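Local coordinates for protein alanine glyoxylate transaminase (Thermococcus litoralis, PDB 2ZC0) that probably transfers the amino group of alanine to glyoxylate, working as a homodimer with pyridoxal 5'-phosphate as its cofactor, at residues 69-74 and 276-281; 185-190 and 336-341; 210-215 and 240-245. All coordinates share one frame; numbering follows the deposited sequence.

In the fold
Contact 3 is the most regular and the deepest: two neighbouring parallel strands of the large mixed sheet, joined by backbone hydrogen bonds, with every touching residue buried. Contact 2 is also buried but has no hydrogen bond between its segments; a loop with a cis proline packs its proline, methionine and asparagine side chains on a strand of a separate two-stranded sheet. Contacts 2 and 3 meet the same PMP, and their nearest atoms are about 7 Å apart. Contact 1 lies farther from the chain centre, at the dimer interface, yet is still mostly buried. It joins two loops by ring stacking and waters, and reaches the PMP in the other subunit's pocket.

Contact 1 of 3, residues 69-74 and 276-281; sequences VMYTPA and DFCAPA. With PMP (4'-deoxy-4'-aminopyridoxal-5'-phosphate), chain I.
Tyr71 and Phe277 lie ring on ring in an offset stack, with centroids 3.8 Å apart and planes 17° from parallel. Phe277 CE2 sits over the centre of the tyrosine ring, whereas Tyr71 CE1 meets the phenylalanine face nearer its rim. This is the tight part of the contact, with Tyr71 CD1 only 3.3 Å from Phe277 CD2. Tyr71 CG is anti to its own carbonyl carbon (chi1 -71°), and this carries the hydroxyl beyond the stack to a PMP seated in the pocket of the second subunit. There Tyr71 OH accepts a hydrogen bond from PMP N4A at 2.8 Å and donates another to the phosphate oxygen O2P, modelled so short that its length is doubtful. Phe277 CE1 approaches the same N4A to 3.5 Å, so both rings border the cofactor's amino group. A tyrosine sent across the dimer interface to the phosphate is familiar from class I aminotransferases.

Cys278 SG lies at the edge of the Tyr71 ring and takes a weak hydrogen bond, 3.5 Å long, from Thr72 N. Towards Ala74 side-chain packing gives way to water-mediated links, though Ala74 CA still touches Phe277 O at 3.6 Å. One water lies 2.8 Å from both Thr72 O and Phe277 O, bridging the two loops, and a second joins Ala74 O to Ala279 N. Pro73, on this side, turns away and is exposed.

Segment 69-74 links helices 51-64 and 78-91. Segment 276-281 follows helix 262-272, whose Lys272 forms a salt bridge with Asp276 and a hydrogen bond with Ala74 O, and runs through Pro280, the N-cap, into helix 281-292.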
loop_
_atom_site.group_PDB
_atom_site.type_symbol
_atom_site.label_atom_id
_atom_site.label_comp_id
_atom_site.label_asym_id
_atom_site.label_seq_id
_atom_site.Cartn_x
_atom_site.Cartn_y
_atom_site.Cartn_z
ATOM N N VAL A 69 -15.335 26.436 -23.182
ATOM C CA VAL A 69 -13.991 26.849 -22.790
ATOM C C VAL A 69 -13.808 26.735 -21.281
ATOM O O VAL A 69 -12.760 27.090 -20.738
ATOM C CB VAL A 69 -13.713 28.305 -23.211
ATOM C CG1 VAL A 69 -14.387 29.278 -22.238
ATOM C CG2 VAL A 69 -12.226 28.552 -23.277
ATOM N N MET A 70 -14.826 26.208 -20.611
ATOM C CA MET A 70 -14.796 26.101 -19.161
ATOM C C MET A 70 -14.861 24.677 -18.617
ATOM O O MET A 70 -14.986 23.704 -19.365
ATOM C CB MET A 70 -15.958 26.902 -18.565
ATOM C CG MET A 70 -15.989 28.394 -18.903
ATOM S SD MET A 70 -17.299 29.244 -17.963
ATOM C CE MET A 70 -18.741 28.901 -18.943
ATOM N N TYR A 71 -14.774 24.557 -17.298
ATOM C CA TYR A 71 -14.871 23.255 -16.667
ATOM C C TYR A 71 -16.221 22.650 -17.012
ATOM O O TYR A 71 -17.143 23.351 -17.435
ATOM C CB TYR A 71 -14.768 23.382 -15.147
ATOM C CG TYR A 71 -13.392 23.738 -14.654
ATOM C CD1 TYR A 71 -12.284 22.976 -15.026
ATOM C CD2 TYR A 71 -13.202 24.796 -13.758
ATOM C CE1 TYR A 71 -11.030 23.247 -14.515
ATOM C CE2 TYR A 71 -11.951 25.078 -13.240
ATOM C CZ TYR A 71 -10.869 24.297 -13.622
ATOM O OH TYR A 71 -9.625 24.549 -13.117
ATOM N N THR A 72 -16.333 21.344 -16.811
ATOM C CA THR A 72 -17.573 20.612 -17.057
ATOM C C THR A 72 -17.734 19.727 -15.827
ATOM O O THR A 72 -16.797 19.577 -15.058
ATOM C CB THR A 72 -17.448 19.696 -18.303
ATOM O OG1 THR A 72 -18.738 19.199 -18.671
ATOM C CG2 THR A 72 -16.573 18.511 -17.996
ATOM N N PRO A 73 -18.926 19.171 -15.600
ATOM C CA PRO A 73 -19.036 18.310 -14.420
ATOM C C PRO A 73 -18.037 17.150 -14.582
ATOM O O PRO A 73 -17.753 16.717 -15.703
ATOM C CB PRO A 73 -20.487 17.836 -14.472
ATOM C CG PRO A 73 -21.201 19.033 -15.054
ATOM C CD PRO A 73 -20.252 19.523 -16.142
ATOM N N ALA A 74 -17.507 16.658 -13.466
ATOM C CA ALA A 74 -16.532 15.568 -13.492
ATOM C C ALA A 74 -16.937 14.420 -14.420
ATOM O O ALA A 74 -16.095 13.849 -15.106
ATOM C CB ALA A 74 -16.294 15.042 -12.074
ATOM N N ASP A 276 -8.281 14.424 -12.881
ATOM C CA ASP A 276 -8.249 15.079 -14.198
ATOM C C ASP A 276 -9.164 16.311 -14.247
ATOM O O ASP A 276 -9.077 17.106 -15.170
ATOM C CB ASP A 276 -8.632 14.121 -15.352
ATOM C CG ASP A 276 -10.094 13.698 -15.330
ATOM O OD1 ASP A 276 -10.958 14.503 -14.952
ATOM O OD2 ASP A 276 -10.386 12.551 -15.725
ATOM N N PHE A 277 -9.995 16.472 -13.221
ATOM C CA PHE A 277 -10.984 17.551 -13.106
ATOM C C PHE A 277 -12.130 17.235 -14.061
ATOM O O PHE A 277 -13.272 17.070 -13.640
ATOM C CB PHE A 277 -10.412 18.948 -13.413
ATOM C CG PHE A 277 -11.084 20.044 -12.619
ATOM C CD1 PHE A 277 -10.453 20.605 -11.510
ATOM C CD2 PHE A 277 -12.385 20.450 -12.920
ATOM C CE1 PHE A 277 -11.106 21.548 -10.712
ATOM C CE2 PHE A 277 -13.048 21.395 -12.123
ATOM C CZ PHE A 277 -12.406 21.943 -11.018
ATOM N N CYS A 278 -11.824 17.152 -15.349
ATOM C CA CYS A 278 -12.830 16.781 -16.343
ATOM C C CYS A 278 -12.175 16.579 -17.692
ATOM O O CYS A 278 -11.056 17.021 -17.923
ATOM C CB CYS A 278 -13.931 17.847 -16.472
ATOM S SG CYS A 278 -13.402 19.396 -17.204
ATOM N N ALA A 279 -12.879 15.867 -18.563
ATOM C CA ALA A 279 -12.421 15.624 -19.930
ATOM C C ALA A 279 -12.475 17.006 -20.594
ATOM O O ALA A 279 -13.224 17.882 -20.150
ATOM C CB ALA A 279 -13.378 14.656 -20.624
ATOM N N PRO A 280 -11.692 17.221 -21.658
ATOM C CA PRO A 280 -11.630 18.492 -22.398
ATOM C C PRO A 280 -13.007 18.963 -22.880
ATOM O O PRO A 280 -13.719 18.216 -23.548
ATOM C CB PRO A 280 -10.707 18.162 -23.579
ATOM C CG PRO A 280 -9.888 17.016 -23.078
ATOM C CD PRO A 280 -10.883 16.189 -22.325
ATOM N N ALA A 281 -13.372 20.198 -22.552
ATOM C CA ALA A 281 -14.668 20.744 -22.948
ATOM C C ALA A 281 -14.838 20.765 -24.465
ATOM O O ALA A 281 -15.882 20.354 -24.988
ATOM C CB ALA A 281 -14.839 22.149 -22.389
HETATM N N1 PMP I . -4.104 24.526 -8.773
HETATM C C2 PMP I . -4.877 25.481 -8.206
HETATM C C2A PMP I . -4.291 26.216 -6.995
HETATM C C3 PMP I . -6.165 25.787 -8.719
HETATM O O3 PMP I . -6.921 26.767 -8.111
HETATM C C4 PMP I . -6.653 25.048 -9.866
HETATM C C4A PMP I . -8.052 25.380 -10.428
HETATM N N4A PMP I . -8.978 24.251 -10.406
HETATM C C5 PMP I . -5.721 23.968 -10.467
HETATM C C6 PMP I . -4.459 23.754 -9.871
HETATM C C5A PMP I . -6.118 23.126 -11.685
HETATM O O4P PMP I . -6.035 23.786 -12.566
HETATM P P PMP I . -6.374 22.996 -13.998
HETATM O O1P PMP I . -5.088 23.099 -15.374
HETATM O O2P PMP I . -7.959 23.848 -14.638
HETATM O O3P PMP I . -6.726 21.228 -13.795
HETATM O O HOH W 1 -15.523 18.565 -12.742
HETATM O O HOH W 2 -15.640 14.828 -17.848
#

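Contact 2 of 3, residues 185-190 and 336-341; sequences QNPMGV and FVMFFL. With PMP (4'-deoxy-4'-aminopyridoxal-5'-phosphate), chain F.
The amide of Asn186 packs on the ring of Phe336, and its polar atoms find their partners beyond the two segments. OD1 stands over one face of the ring, while ND2 comes to 3.1 Å from Phe336 CE1, the amide plane turned 39° from that of the ring. A chi1 of 178° stretches the Asn186 side chain away from its own backbone N and carries the amide out to the cofactor: ND2 donates a hydrogen bond of 2.8 Å to PMP O3, with an N-H...O angle of 157°. On the other branch OD1 is hydrogen-bonded to Arg379, so the amide is gripped at both ends and its rotation fixed. With an alanine here, PMP O3 would probably lose this donor, Arg379 this acceptor, and the Phe336 ring the amide over its face.

The apolar contacts centre on Met338. Pro187 lies alongside it, and CG of the proline is pressed to 3.4 Å from Met338 CE, tighter than carbons usually pack. The bond before Pro187 is a cis Asn-Pro peptide, as at the equivalent place in aspartate aminotransferase.

Sulfur makes the third kind of contact. Met188 SD touches Met338 CG at 3.9 Å and lies at the edge of the Phe340 ring, 4.1 Å from CZ, a Met-aromatic pair.

At the Phe336 end the backbones themselves meet: Gly189 CA is 4.0 Å from Phe336 O, and a CB on that glycine would collide with this oxygen.

The loop lies between strand 175-180 and helix 194-207. Strand 336-340 pairs with antiparallel strand 377-381 and sends Val337 and Phe339 against helix 295-322, while Thr329 ties Met188 O to Met338 N.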
loop_
_atom_site.group_PDB
_atom_site.type_symbol
_atom_site.label_atom_id
_atom_site.label_comp_id
_atom_site.label_asym_id
_atom_site.label_seq_id
_atom_site.Cartn_x
_atom_site.Cartn_y
_atom_site.Cartn_z
ATOM N N GLN A 185 -9.131 -7.139 -30.772
ATOM C CA GLN A 185 -8.126 -6.941 -29.736
ATOM C C GLN A 185 -6.811 -6.331 -30.194
ATOM O O GLN A 185 -6.367 -6.518 -31.327
ATOM C CB GLN A 185 -7.798 -8.275 -29.030
ATOM C CG GLN A 185 -7.115 -8.096 -27.667
ATOM C CD GLN A 185 -5.940 -9.037 -27.428
ATOM O OE1 GLN A 185 -4.967 -9.034 -28.177
ATOM N NE2 GLN A 185 -6.019 -9.833 -26.368
ATOM N N ASN A 186 -6.208 -5.573 -29.288
ATOM C CA ASN A 186 -4.896 -4.975 -29.493
ATOM C C ASN A 186 -4.135 -5.910 -28.552
ATOM O O ASN A 186 -4.505 -6.040 -27.383
ATOM C CB ASN A 186 -4.874 -3.540 -28.956
ATOM C CG ASN A 186 -3.511 -2.866 -29.105
ATOM O OD1 ASN A 186 -2.489 -3.525 -29.253
ATOM N ND2 ASN A 186 -3.499 -1.538 -29.039
ATOM N N PRO A 187 -3.065 -6.571 -29.027
ATOM C CA PRO A 187 -2.443 -6.562 -30.352
ATOM C C PRO A 187 -2.854 -7.680 -31.317
ATOM O O PRO A 187 -2.619 -7.568 -32.519
ATOM C CB PRO A 187 -0.970 -6.667 -30.006
ATOM C CG PRO A 187 -1.005 -7.702 -28.912
ATOM C CD PRO A 187 -2.222 -7.321 -28.072
ATOM N N MET A 188 -3.450 -8.751 -30.804
ATOM C CA MET A 188 -3.828 -9.878 -31.648
ATOM C C MET A 188 -4.818 -9.603 -32.771
ATOM O O MET A 188 -4.778 -10.264 -33.811
ATOM C CB MET A 188 -4.335 -11.033 -30.785
ATOM C CG MET A 188 -3.227 -11.743 -30.013
ATOM S SD MET A 188 -1.995 -12.595 -31.065
ATOM C CE MET A 188 -2.419 -14.280 -30.744
ATOM N N GLY A 189 -5.706 -8.638 -32.568
ATOM C CA GLY A 189 -6.679 -8.299 -33.597
ATOM C C GLY A 189 -7.786 -9.317 -33.778
ATOM O O GLY A 189 -8.549 -9.244 -34.739
ATOM N N VAL A 190 -7.873 -10.272 -32.856
ATOM C CA VAL A 190 -8.900 -11.311 -32.903
ATOM C C VAL A 190 -10.095 -10.890 -32.052
ATOM O O VAL A 190 -9.950 -10.058 -31.147
ATOM C CB VAL A 190 -8.350 -12.639 -32.357
ATOM C CG1 VAL A 190 -7.132 -13.067 -33.163
ATOM C CG2 VAL A 190 -7.973 -12.480 -30.892
ATOM N N PHE A 336 -5.163 -3.765 -36.017
ATOM C CA PHE A 336 -3.870 -4.406 -35.922
ATOM C C PHE A 336 -3.915 -5.797 -36.519
ATOM O O PHE A 336 -4.985 -6.380 -36.703
ATOM C CB PHE A 336 -3.422 -4.518 -34.463
ATOM C CG PHE A 336 -3.255 -3.195 -33.769
ATOM C CD1 PHE A 336 -4.160 -2.789 -32.790
ATOM C CD2 PHE A 336 -2.184 -2.360 -34.083
ATOM C CE1 PHE A 336 -4.004 -1.577 -32.131
ATOM C CE2 PHE A 336 -2.018 -1.146 -33.429
ATOM C CZ PHE A 336 -2.927 -0.750 -32.449
ATOM N N VAL A 337 -2.728 -6.306 -36.826
ATOM C CA VAL A 337 -2.541 -7.643 -37.357
ATOM C C VAL A 337 -1.288 -8.116 -36.643
ATOM O O VAL A 337 -0.302 -7.383 -36.581
ATOM C CB VAL A 337 -2.269 -7.639 -38.883
ATOM C CG1 VAL A 337 -1.838 -9.041 -39.344
ATOM C CG2 VAL A 337 -3.519 -7.196 -39.636
ATOM N N MET A 338 -1.328 -9.306 -36.060
ATOM C CA MET A 338 -0.141 -9.819 -35.397
ATOM C C MET A 338 0.541 -10.776 -36.352
ATOM O O MET A 338 -0.026 -11.800 -36.738
ATOM C CB MET A 338 -0.470 -10.568 -34.105
ATOM C CG MET A 338 0.776 -10.959 -33.311
ATOM S SD MET A 338 1.561 -9.503 -32.486
ATOM C CE MET A 338 0.985 -9.741 -30.834
ATOM N N PHE A 339 1.759 -10.413 -36.728
ATOM C CA PHE A 339 2.597 -11.195 -37.624
ATOM C C PHE A 339 3.566 -11.993 -36.764
ATOM O O PHE A 339 4.042 -11.507 -35.739
ATOM C CB PHE A 339 3.393 -10.258 -38.529
ATOM C CG PHE A 339 4.290 -10.968 -39.499
ATOM C CD1 PHE A 339 3.774 -11.504 -40.678
ATOM C CD2 PHE A 339 5.651 -11.095 -39.242
ATOM C CE1 PHE A 339 4.600 -12.152 -41.583
ATOM C CE2 PHE A 339 6.489 -11.747 -40.145
ATOM C CZ PHE A 339 5.960 -12.275 -41.319
ATOM N N PHE A 340 3.866 -13.213 -37.181
ATOM C CA PHE A 340 4.776 -14.052 -36.423
ATOM C C PHE A 340 5.998 -14.450 -37.234
ATOM O O PHE A 340 5.878 -14.876 -38.384
ATOM C CB PHE A 340 4.050 -15.312 -35.952
ATOM C CG PHE A 340 3.005 -15.053 -34.907
ATOM C CD1 PHE A 340 3.334 -15.075 -33.555
ATOM C CD2 PHE A 340 1.688 -14.785 -35.272
ATOM C CE1 PHE A 340 2.370 -14.839 -32.586
ATOM C CE2 PHE A 340 0.716 -14.546 -34.305
ATOM C CZ PHE A 340 1.059 -14.574 -32.961
ATOM N N LEU A 341 7.169 -14.282 -36.631
ATOM C CA LEU A 341 8.427 -14.667 -37.251
ATOM C C LEU A 341 8.537 -16.154 -36.924
ATOM O O LEU A 341 7.686 -16.693 -36.211
ATOM C CB LEU A 341 9.590 -13.901 -36.604
ATOM C CG LEU A 341 10.061 -12.567 -37.199
ATOM C CD1 LEU A 341 8.896 -11.719 -37.658
ATOM C CD2 LEU A 341 10.886 -11.833 -36.157
HETATM N N1 PMP F . -7.954 0.097 -25.097
HETATM C C2 PMP F . -7.282 -0.498 -26.108
HETATM C C2A PMP F . -7.425 -2.017 -26.232
HETATM C C3 PMP F . -6.489 0.256 -27.014
HETATM O O3 PMP F . -5.810 -0.391 -28.038
HETATM C C4 PMP F . -6.399 1.687 -26.836
HETATM C C4A PMP F . -5.538 2.499 -27.823
HETATM N N4A PMP F . -4.417 3.189 -27.185
HETATM C C5 PMP F . -7.184 2.312 -25.665
HETATM C C6 PMP F . -7.944 1.461 -24.826
HETATM C C5A PMP F . -7.177 3.823 -25.366
HETATM O O4P PMP F . -7.665 4.351 -26.209
HETATM P P PMP F . -7.758 5.994 -25.914
HETATM O O1P PMP F . -9.474 6.758 -25.655
HETATM O O2P PMP F . -7.041 6.810 -27.486
HETATM O O3P PMP F . -6.755 6.525 -24.498
#

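Contact 3 of 3, residues 210-215 and 240-245; sequences LIIEDT and IVAGTL. With PMP (4'-deoxy-4'-aminopyridoxal-5'-phosphate), chain F.
Ile212 and Ala242 project from the same face of the sheet, Ile212 CG2 to Ala242 CB 4.5 Å, and both pack on Leu111 of helix 106-118. Ile240, on the same face, packs on Leu114 of that helix and reaches back with CD1 to Leu210 CD2 at 4.2 Å. Glu213 and Val241 point to the opposite face, where the extended glutamate ends at Leu230 N and Lys231 N.

These are adjacent parallel strands, 19° apart, in the large mixed sheet of the fold type I PLP enzymes. Hydrogen bonds alternate between them: Ile240 N to Ile211 O, Glu213 N to Ile240 O, Ala242 N to Glu213 O, and Thr215 N to Ala242 O.

At the C-terminal ends the side chains turn to the cofactor. With chi1 at -165° the Asp214 carboxylate swings clear of its own N, and OD1 lies 2.7 Å from PMP N1, the place where, as in other fold type I aminotransferases, an aspartate faces the pyridine nitrogen. OD1 is hydrogen-bonded to Tyr179 OH. A water links Asp214 OD2 to Ala242 O. Thr244 OG1 is hydrogen-bonded to phosphate O1P. Thr215 OG1 presses to 3.1 Å from Gly243 CA, where a CB would strike the hydroxyl.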
loop_
_atom_site.group_PDB
_atom_site.type_symbol
_atom_site.label_atom_id
_atom_site.label_comp_id
_atom_site.label_asym_id
_atom_site.label_seq_id
_atom_site.Cartn_x
_atom_site.Cartn_y
_atom_site.Cartn_z
ATOM N N LEU A 210 -15.638 -9.733 -11.384
ATOM C CA LEU A 210 -16.081 -8.585 -12.162
ATOM C C LEU A 210 -15.305 -8.661 -13.462
ATOM O O LEU A 210 -14.207 -9.219 -13.499
ATOM C CB LEU A 210 -15.760 -7.286 -11.416
ATOM C CG LEU A 210 -16.924 -6.477 -10.812
ATOM C CD1 LEU A 210 -17.978 -7.374 -10.190
ATOM C CD2 LEU A 210 -16.350 -5.529 -9.793
ATOM N N ILE A 211 -15.882 -8.121 -14.529
ATOM C CA ILE A 211 -15.256 -8.123 -15.849
ATOM C C ILE A 211 -15.219 -6.714 -16.383
ATOM O O ILE A 211 -16.250 -6.062 -16.448
ATOM C CB ILE A 211 -16.095 -8.968 -16.873
ATOM C CG1 ILE A 211 -16.055 -10.445 -16.513
ATOM C CG2 ILE A 211 -15.599 -8.724 -18.292
ATOM C CD1 ILE A 211 -17.087 -11.282 -17.290
ATOM N N ILE A 212 -14.034 -6.249 -16.756
ATOM C CA ILE A 212 -13.877 -4.919 -17.346
ATOM C C ILE A 212 -13.737 -5.170 -18.847
ATOM O O ILE A 212 -12.721 -5.704 -19.291
ATOM C CB ILE A 212 -12.592 -4.216 -16.875
ATOM C CG1 ILE A 212 -12.646 -3.959 -15.362
ATOM C CG2 ILE A 212 -12.404 -2.946 -17.662
ATOM C CD1 ILE A 212 -11.438 -3.211 -14.849
ATOM N N GLU A 213 -14.755 -4.782 -19.610
ATOM C CA GLU A 213 -14.795 -4.969 -21.059
ATOM C C GLU A 213 -14.302 -3.743 -21.823
ATOM O O GLU A 213 -14.906 -2.673 -21.749
ATOM C CB GLU A 213 -16.240 -5.316 -21.492
ATOM C CG GLU A 213 -16.486 -5.432 -23.008
ATOM C CD GLU A 213 -17.872 -6.005 -23.369
ATOM O OE1 GLU A 213 -17.985 -6.645 -24.437
ATOM O OE2 GLU A 213 -18.839 -5.814 -22.603
ATOM N N ASP A 214 -13.219 -3.918 -22.575
ATOM C CA ASP A 214 -12.637 -2.843 -23.368
ATOM C C ASP A 214 -13.289 -2.865 -24.752
ATOM O O ASP A 214 -13.107 -3.807 -25.512
ATOM C CB ASP A 214 -11.129 -3.057 -23.462
ATOM C CG ASP A 214 -10.386 -1.835 -23.943
ATOM O OD1 ASP A 214 -9.238 -1.653 -23.502
ATOM O OD2 ASP A 214 -10.916 -1.070 -24.767
ATOM N N THR A 215 -14.042 -1.809 -25.053
ATOM C CA THR A 215 -14.784 -1.654 -26.305
ATOM C C THR A 215 -14.134 -0.665 -27.280
ATOM O O THR A 215 -14.819 -0.032 -28.092
ATOM C CB THR A 215 -16.217 -1.151 -26.013
ATOM O OG1 THR A 215 -16.145 0.139 -25.376
ATOM C CG2 THR A 215 -16.948 -2.114 -25.104
ATOM N N ILE A 240 -18.136 -4.066 -16.385
ATOM C CA ILE A 240 -17.932 -2.633 -16.392
ATOM C C ILE A 240 -17.256 -2.376 -17.715
ATOM O O ILE A 240 -16.357 -3.115 -18.080
ATOM C CB ILE A 240 -16.969 -2.252 -15.252
ATOM C CG1 ILE A 240 -17.613 -2.641 -13.919
ATOM C CG2 ILE A 240 -16.551 -0.795 -15.382
ATOM C CD1 ILE A 240 -16.717 -2.462 -12.708
ATOM N N VAL A 241 -17.682 -1.374 -18.467
ATOM C CA VAL A 241 -16.978 -1.159 -19.713
ATOM C C VAL A 241 -16.126 0.093 -19.677
ATOM O O VAL A 241 -16.410 1.044 -18.941
ATOM C CB VAL A 241 -17.934 -1.111 -20.966
ATOM C CG1 VAL A 241 -19.328 -1.569 -20.593
ATOM C CG2 VAL A 241 -17.921 0.258 -21.601
ATOM N N ALA A 242 -15.057 0.049 -20.468
ATOM C CA ALA A 242 -14.121 1.149 -20.634
ATOM C C ALA A 242 -14.088 1.346 -22.139
ATOM O O ALA A 242 -13.471 0.566 -22.866
ATOM C CB ALA A 242 -12.744 0.758 -20.123
ATOM N N GLY A 243 -14.785 2.369 -22.613
ATOM C CA GLY A 243 -14.837 2.616 -24.035
ATOM C C GLY A 243 -14.248 3.941 -24.445
ATOM O O GLY A 243 -13.706 4.681 -23.624
ATOM N N THR A 244 -14.359 4.240 -25.735
ATOM C CA THR A 244 -13.829 5.480 -26.264
ATOM C C THR A 244 -14.247 5.730 -27.703
ATOM O O THR A 244 -14.641 4.808 -28.421
ATOM C CB THR A 244 -12.287 5.493 -26.174
ATOM O OG1 THR A 244 -11.786 6.674 -26.805
ATOM C CG2 THR A 244 -11.693 4.266 -26.832
ATOM N N LEU A 245 -14.178 6.997 -28.097
ATOM C CA LEU A 245 -14.518 7.437 -29.446
ATOM C C LEU A 245 -13.237 7.773 -30.194
ATOM O O LEU A 245 -13.281 8.241 -31.333
ATOM C CB LEU A 245 -15.386 8.698 -29.405
ATOM C CG LEU A 245 -16.912 8.619 -29.457
ATOM C CD1 LEU A 245 -17.468 10.033 -29.395
ATOM C CD2 LEU A 245 -17.367 7.932 -30.744
HETATM N N1 PMP F . -7.954 0.097 -25.097
HETATM C C2 PMP F . -7.282 -0.498 -26.108
HETATM C C2A PMP F . -7.425 -2.017 -26.232
HETATM C C3 PMP F . -6.489 0.256 -27.014
HETATM O O3 PMP F . -5.810 -0.391 -28.038
HETATM C C4 PMP F . -6.399 1.687 -26.836
HETATM C C4A PMP F . -5.538 2.499 -27.823
HETATM N N4A PMP F . -4.417 3.189 -27.185
HETATM C C5 PMP F . -7.184 2.312 -25.665
HETATM C C6 PMP F . -7.944 1.461 -24.826
HETATM C C5A PMP F . -7.177 3.823 -25.366
HETATM O O4P PMP F . -7.665 4.351 -26.209
HETATM P P PMP F . -7.758 5.994 -25.914
HETATM O O1P PMP F . -9.474 6.758 -25.655
HETATM O O2P PMP F . -7.041 6.810 -27.486
HETATM O O3P PMP F . -6.755 6.525 -24.498
HETATM O O HOH W 3 -11.333 1.447 -24.256
HETATM O O HOH W 4 -15.823 2.251 -27.598
#